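PDB 6XPJ: bacterial microcompartment shell protein CutR, which serves as a minor hexameric shell protein of the bacterial microcompartment for choline degradation, probably lending the shell heterogeneity and flexibility. Local coordinates for residues 20-29 with 109-117; 65-74 with 84-92. The protein carries 1 engineered substitution. All blocks are in the same frame, centred on the assembly; numbering follows the deposited sequence.

Contacts 1 and 2 sit toward the two flanks of one mixed sheet, whose strands run in the order 72-77, 82-87, 46-53, 11-28, 110-116; their centres lie about 15 Å apart. Contact 1 joins the outermost strand 110-116 to its parallel neighbour, while contact 2 holds the hairpin at the other flank together with the ends of helices 58-68 and 89-105. Helix 89-105 starts in contact 2 and is followed by the C-terminal strand of contact 1; contact 2 lies, in sequence, inside the loop that contact 1 closes. They meet directly where V27 CG2 packs on V92 CG1 at 3.8 Å and A29 O approaches I89 CG1 at 3.7 Å.

Contact 1 of 2, residues 20-29 with 109-117; sequences KQITLAHVIA and FSTVPLTKS
Residues 20-29 and 109-117 run parallel in two ladders, Q21-I22 beside S110-T111 and H26-V27 beside T115-K116. In the first, I22 N bonds to S110 O and I22 O receives V112 N; in the second, A25 O takes T115 N, V27 N reaches T115 O, V27 O takes S117 N and A29 N ends on S117 O. Between them the strands part, and a water joins A25 N, P113 O and T115 OG1. This pairing adds the C-terminal strand to the edge of the circularly permuted BMC-domain sheet. H26 is gripped at both nitrogens: ND1 and T115 OG1 share a hydrogen bond of 2.7 Å, while NE2 donates to S117 OG at 2.8 Å, almost straight (170°) and in the ring plane. With CG anti to the backbone N (chi1 -172°), the imidazole lies along the partner strand, and T115 O sits over one face near the rim. These bonds fix its rotation; Y102 of a second subunit packs against it. V27 CG1 lies alongside K116 CG at 3.6 Å, and K116 NZ continues to a salt bridge with E93. K20 CB stands 3.5 Å from the F109 ring centroid, nearly on its normal, a CH-pi contact.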
# COMPACT_ATOMS: atom_id res chain seq x y z
N LYS C 20 7.13 -15.45 0.56
CA LYS C 20 7.38 -16.28 -0.63
C LYS C 20 6.27 -17.29 -0.66
O LYS C 20 6.37 -18.32 -0.01
CB LYS C 20 8.79 -16.86 -0.58
CG LYS C 20 9.87 -15.82 -0.71
CD LYS C 20 11.26 -16.36 -0.38
CE LYS C 20 11.37 -16.68 1.10
NZ LYS C 20 12.76 -16.62 1.62
N GLN C 21 5.20 -16.99 -1.40
CA GLN C 21 3.96 -17.79 -1.27
C GLN C 21 3.13 -17.67 -2.54
O GLN C 21 3.02 -16.56 -3.08
CB GLN C 21 3.18 -17.25 -0.06
CG GLN C 21 1.84 -17.90 0.17
CD GLN C 21 1.35 -17.58 1.57
OE1 GLN C 21 2.00 -17.90 2.56
NE2 GLN C 21 0.18 -16.99 1.63
N ILE C 22 2.48 -18.76 -2.92
CA ILE C 22 1.29 -18.73 -3.80
C ILE C 22 0.07 -18.91 -2.91
O ILE C 22 -0.04 -19.94 -2.21
CB ILE C 22 1.36 -19.79 -4.90
CG1 ILE C 22 2.54 -19.51 -5.82
CG2 ILE C 22 0.02 -19.84 -5.63
CD1 ILE C 22 2.67 -20.43 -7.01
N THR C 23 -0.83 -17.91 -2.92
CA THR C 23 -2.01 -17.89 -2.03
C THR C 23 -3.26 -18.32 -2.79
O THR C 23 -4.30 -18.59 -2.15
CB THR C 23 -2.18 -16.51 -1.38
OG1 THR C 23 -0.90 -16.06 -0.89
CG2 THR C 23 -3.16 -16.57 -0.24
N LEU C 24 -3.20 -18.40 -4.10
CA LEU C 24 -4.36 -18.78 -4.92
C LEU C 24 -3.83 -19.41 -6.20
O LEU C 24 -2.96 -18.82 -6.86
CB LEU C 24 -5.22 -17.55 -5.25
CG LEU C 24 -6.49 -17.87 -6.02
CD1 LEU C 24 -7.48 -18.58 -5.13
CD2 LEU C 24 -7.09 -16.60 -6.58
N ALA C 25 -4.36 -20.57 -6.56
CA ALA C 25 -4.10 -21.22 -7.86
C ALA C 25 -5.40 -21.92 -8.24
O ALA C 25 -5.70 -23.01 -7.72
CB ALA C 25 -2.93 -22.15 -7.76
N HIS C 26 -6.21 -21.24 -9.02
CA HIS C 26 -7.65 -21.50 -9.09
C HIS C 26 -8.11 -21.58 -10.53
O HIS C 26 -7.71 -20.72 -11.36
CB HIS C 26 -8.42 -20.40 -8.35
CG HIS C 26 -9.87 -20.70 -8.20
ND1 HIS C 26 -10.40 -21.34 -7.11
CD2 HIS C 26 -10.91 -20.43 -9.04
CE1 HIS C 26 -11.71 -21.47 -7.28
NE2 HIS C 26 -12.06 -20.91 -8.46
N VAL C 27 -8.99 -22.53 -10.80
CA VAL C 27 -9.68 -22.60 -12.12
C VAL C 27 -11.17 -22.34 -11.93
O VAL C 27 -11.81 -23.01 -11.11
CB VAL C 27 -9.42 -23.92 -12.86
CG1 VAL C 27 -9.69 -25.17 -12.03
CG2 VAL C 27 -10.19 -23.97 -14.16
N ILE C 28 -11.67 -21.39 -12.70
CA ILE C 28 -13.13 -21.23 -12.94
C ILE C 28 -13.43 -22.02 -14.19
O ILE C 28 -12.98 -21.62 -15.27
CB ILE C 28 -13.55 -19.75 -13.04
CG1 ILE C 28 -13.00 -18.93 -11.88
CG2 ILE C 28 -15.07 -19.68 -13.16
CD1 ILE C 28 -13.33 -17.45 -11.97
N ALA C 29 -14.16 -23.13 -14.06
CA ALA C 29 -14.27 -24.11 -15.18
C ALA C 29 -15.11 -23.51 -16.30
O ALA C 29 -14.79 -23.72 -17.47
CB ALA C 29 -14.89 -25.39 -14.69
N PHE C 109 8.71 -22.35 -2.03
CA PHE C 109 7.67 -21.41 -1.58
C PHE C 109 6.53 -22.16 -0.89
O PHE C 109 6.31 -23.34 -1.19
CB PHE C 109 7.13 -20.65 -2.78
CG PHE C 109 7.95 -19.48 -3.24
CD1 PHE C 109 9.35 -19.47 -3.17
CD2 PHE C 109 7.30 -18.37 -3.77
CE1 PHE C 109 10.07 -18.36 -3.60
CE2 PHE C 109 8.03 -17.31 -4.26
CZ PHE C 109 9.40 -17.30 -4.16
N SER C 110 5.83 -21.47 0.01
CA SER C 110 4.55 -21.98 0.55
C SER C 110 3.52 -21.94 -0.58
O SER C 110 3.51 -20.97 -1.36
CB SER C 110 4.11 -21.20 1.75
OG SER C 110 5.12 -21.21 2.74
N THR C 111 2.73 -23.00 -0.73
CA THR C 111 1.74 -23.06 -1.82
C THR C 111 0.44 -23.63 -1.27
O THR C 111 0.44 -24.63 -0.53
CB THR C 111 2.22 -23.89 -3.02
OG1 THR C 111 2.52 -25.22 -2.59
CG2 THR C 111 3.48 -23.33 -3.64
N VAL C 112 -0.63 -23.11 -1.79
CA VAL C 112 -1.99 -23.64 -1.57
C VAL C 112 -2.26 -24.77 -2.55
O VAL C 112 -1.61 -24.91 -3.59
CB VAL C 112 -3.02 -22.52 -1.75
CG1 VAL C 112 -2.91 -21.51 -0.63
CG2 VAL C 112 -2.92 -21.87 -3.13
N PRO C 113 -3.32 -25.57 -2.31
CA PRO C 113 -3.77 -26.52 -3.30
C PRO C 113 -4.40 -25.81 -4.50
O PRO C 113 -4.77 -24.65 -4.46
CB PRO C 113 -4.84 -27.35 -2.59
CG PRO C 113 -4.76 -26.97 -1.16
CD PRO C 113 -4.15 -25.59 -1.09
N LEU C 114 -4.56 -26.59 -5.55
CA LEU C 114 -5.36 -26.21 -6.72
C LEU C 114 -6.84 -26.21 -6.33
O LEU C 114 -7.35 -27.21 -5.80
CB LEU C 114 -5.08 -27.19 -7.84
CG LEU C 114 -5.51 -26.74 -9.22
CD1 LEU C 114 -4.63 -27.43 -10.27
CD2 LEU C 114 -6.94 -27.07 -9.43
N THR C 115 -7.53 -25.11 -6.56
CA THR C 115 -8.96 -25.02 -6.23
C THR C 115 -9.78 -24.77 -7.50
O THR C 115 -9.23 -24.26 -8.52
CB THR C 115 -9.20 -23.97 -5.16
OG1 THR C 115 -8.63 -22.71 -5.54
CG2 THR C 115 -8.59 -24.40 -3.85
N LYS C 116 -11.04 -25.17 -7.45
CA LYS C 116 -11.93 -25.22 -8.64
C LYS C 116 -13.29 -24.62 -8.29
O LYS C 116 -13.87 -24.95 -7.24
CB LYS C 116 -12.12 -26.65 -9.12
CG LYS C 116 -10.84 -27.39 -9.43
CD LYS C 116 -11.08 -28.71 -10.13
CE LYS C 116 -9.80 -29.50 -10.31
NZ LYS C 116 -10.02 -30.69 -11.17
N SER C 117 -13.81 -23.79 -9.19
CA SER C 117 -15.22 -23.33 -9.13
C SER C 117 -15.82 -23.36 -10.55
O SER C 117 -15.19 -23.84 -11.47
CB SER C 117 -15.30 -21.99 -8.49
OG SER C 117 -14.69 -20.95 -9.28
OXT SER C 117 -16.96 -22.89 -10.66
O HOH W 1 7.53 -19.41 2.32
O HOH W 2 -6.07 -22.10 -4.69

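Contact 2 of 2, residues 65-74 with 84-92; sequences AGAAANIDIC and MFSGDIQSV. Engineered in segment 65-74: A67 (natural residue Lys).
D72 and S86 form an antiparallel hydrogen-bonded pair, D72 N to S86 O at 2.9 Å and S86 N to D72 O at 2.8 Å, in the beta hairpin 72-77/82-87 of the BMC fold. C74 N to M84 O adds a further rung, and I73 faces F85 between them as a non-hydrogen-bonded pair. Apolar contacts gather on F85, whose CG sits between the backbone N and carbonyl carbon (chi1 52°), with the ring reaching under helix 58-68. A65 CB of that helix lies over one ring face, toward the rim, 4.1 Å from the centroid in a CH-pi contact. I71 divides its branches: CD1 crosses the base of the phenyl group, 3.8 Å from F85 CB, while CG2 turns to V92 CG2 at 4.3 Å. A69 CB rests on S91 CB at 3.9 Å. Three waters add further polar links: one joins D72 OD2 to S86 OG, another N70 N to S91 OG, and a third N70 O to D88 N. D88 is the N-cap of helix 89-105: its OD2 accepts the capping bond from S91 N at 2.9 Å, met from above the carboxylate plane.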
# COMPACT_ATOMS: atom_id res chain seq x y z
N ALA C 65 3.21 -21.28 -17.01
CA ALA C 65 1.84 -21.57 -17.48
C ALA C 65 1.84 -21.76 -18.99
O ALA C 65 1.33 -22.79 -19.45
CB ALA C 65 0.86 -20.51 -17.06
N GLY C 66 2.40 -20.80 -19.72
CA GLY C 66 2.42 -20.83 -21.20
C GLY C 66 3.28 -21.94 -21.76
O GLY C 66 2.92 -22.50 -22.85
N ALA C 67 4.33 -22.35 -21.05
CA ALA C 67 5.21 -23.46 -21.50
C ALA C 67 4.53 -24.81 -21.22
O ALA C 67 4.87 -25.79 -21.92
CB ALA C 67 6.56 -23.40 -20.84
N ALA C 68 3.63 -24.88 -20.23
CA ALA C 68 3.07 -26.15 -19.69
C ALA C 68 1.97 -26.73 -20.59
O ALA C 68 1.78 -27.98 -20.59
CB ALA C 68 2.53 -25.91 -18.29
N ALA C 69 1.20 -25.88 -21.25
CA ALA C 69 -0.06 -26.27 -21.91
C ALA C 69 -0.45 -25.18 -22.89
O ALA C 69 0.15 -24.09 -22.81
CB ALA C 69 -1.14 -26.46 -20.87
N ASN C 70 -1.42 -25.47 -23.75
CA ASN C 70 -1.94 -24.52 -24.76
C ASN C 70 -2.93 -23.58 -24.08
O ASN C 70 -4.15 -23.81 -24.12
CB ASN C 70 -2.59 -25.25 -25.92
CG ASN C 70 -3.10 -24.30 -26.98
OD1 ASN C 70 -2.71 -23.13 -27.01
ND2 ASN C 70 -3.97 -24.79 -27.85
N ILE C 71 -2.42 -22.53 -23.48
CA ILE C 71 -3.24 -21.51 -22.78
C ILE C 71 -2.93 -20.17 -23.45
O ILE C 71 -1.90 -20.03 -24.14
CB ILE C 71 -3.02 -21.54 -21.25
CG1 ILE C 71 -1.56 -21.32 -20.86
CG2 ILE C 71 -3.58 -22.82 -20.62
CD1 ILE C 71 -1.20 -19.90 -20.58
N ASP C 72 -3.84 -19.22 -23.26
CA ASP C 72 -3.66 -17.82 -23.68
C ASP C 72 -3.53 -17.00 -22.39
O ASP C 72 -4.46 -17.04 -21.58
CB ASP C 72 -4.87 -17.37 -24.50
CG ASP C 72 -5.01 -18.10 -25.82
OD1 ASP C 72 -3.99 -18.30 -26.48
OD2 ASP C 72 -6.15 -18.43 -26.18
N ILE C 73 -2.43 -16.28 -22.25
CA ILE C 73 -2.22 -15.37 -21.09
C ILE C 73 -3.18 -14.19 -21.24
O ILE C 73 -3.16 -13.52 -22.30
CB ILE C 73 -0.75 -14.94 -20.96
CG1 ILE C 73 0.19 -16.12 -20.73
CG2 ILE C 73 -0.64 -13.90 -19.85
CD1 ILE C 73 0.14 -16.69 -19.33
N CYS C 74 -3.96 -13.91 -20.21
CA CYS C 74 -4.91 -12.77 -20.17
C CYS C 74 -4.11 -11.55 -19.69
O CYS C 74 -4.10 -10.50 -20.36
CB CYS C 74 -6.10 -13.02 -19.26
SG CYS C 74 -7.04 -14.53 -19.62
N MET C 84 -3.57 -14.21 -14.83
CA MET C 84 -4.79 -14.89 -15.30
C MET C 84 -4.56 -15.38 -16.72
O MET C 84 -3.88 -14.71 -17.53
CB MET C 84 -6.01 -13.97 -15.19
CG MET C 84 -6.41 -13.73 -13.72
SD MET C 84 -8.01 -12.90 -13.49
CE MET C 84 -7.79 -12.15 -11.88
N PHE C 85 -5.11 -16.54 -17.04
CA PHE C 85 -4.96 -17.13 -18.38
C PHE C 85 -6.21 -17.95 -18.67
O PHE C 85 -7.01 -18.22 -17.77
CB PHE C 85 -3.66 -17.94 -18.47
CG PHE C 85 -3.43 -18.96 -17.39
CD1 PHE C 85 -3.95 -20.23 -17.50
CD2 PHE C 85 -2.62 -18.66 -16.29
CE1 PHE C 85 -3.73 -21.17 -16.52
CE2 PHE C 85 -2.39 -19.62 -15.31
CZ PHE C 85 -2.95 -20.87 -15.43
N SER C 86 -6.38 -18.30 -19.94
CA SER C 86 -7.59 -19.00 -20.40
C SER C 86 -7.19 -20.20 -21.25
O SER C 86 -6.11 -20.21 -21.80
CB SER C 86 -8.46 -18.03 -21.17
OG SER C 86 -7.75 -17.63 -22.32
N GLY C 87 -8.10 -21.15 -21.37
CA GLY C 87 -7.92 -22.31 -22.24
C GLY C 87 -8.93 -23.35 -21.90
O GLY C 87 -9.80 -23.10 -21.06
N ASP C 88 -8.85 -24.51 -22.54
CA ASP C 88 -9.75 -25.62 -22.13
C ASP C 88 -9.43 -26.02 -20.69
O ASP C 88 -8.28 -25.76 -20.21
CB ASP C 88 -9.62 -26.79 -23.09
CG ASP C 88 -8.24 -27.40 -23.00
OD1 ASP C 88 -7.34 -26.91 -23.69
OD2 ASP C 88 -8.07 -28.33 -22.20
N ILE C 89 -10.39 -26.60 -19.97
CA ILE C 89 -10.23 -26.88 -18.52
C ILE C 89 -8.97 -27.70 -18.28
O ILE C 89 -8.23 -27.38 -17.35
CB ILE C 89 -11.49 -27.55 -17.94
CG1 ILE C 89 -12.73 -26.67 -18.11
CG2 ILE C 89 -11.27 -27.89 -16.47
CD1 ILE C 89 -14.04 -27.43 -18.04
N GLN C 90 -8.71 -28.75 -19.06
CA GLN C 90 -7.55 -29.63 -18.78
C GLN C 90 -6.26 -28.85 -18.98
O GLN C 90 -5.34 -29.01 -18.16
CB GLN C 90 -7.64 -30.93 -19.59
CG GLN C 90 -8.77 -31.84 -19.11
CD GLN C 90 -8.76 -32.10 -17.62
OE1 GLN C 90 -9.80 -32.05 -16.95
NE2 GLN C 90 -7.59 -32.39 -17.08
N SER C 91 -6.18 -27.96 -19.97
CA SER C 91 -4.95 -27.16 -20.21
C SER C 91 -4.74 -26.19 -19.05
O SER C 91 -3.61 -26.06 -18.55
CB SER C 91 -5.00 -26.39 -21.51
OG SER C 91 -5.08 -27.29 -22.62
N VAL C 92 -5.81 -25.55 -18.60
CA VAL C 92 -5.72 -24.56 -17.50
C VAL C 92 -5.29 -25.29 -16.22
O VAL C 92 -4.39 -24.80 -15.50
CB VAL C 92 -7.04 -23.81 -17.31
CG1 VAL C 92 -7.03 -23.03 -16.01
CG2 VAL C 92 -7.27 -22.89 -18.49
O HOH W 3 -2.48 -28.03 -23.72
O HOH W 4 -6.62 -24.65 -24.44
O HOH W 5 -8.00 -19.41 -24.53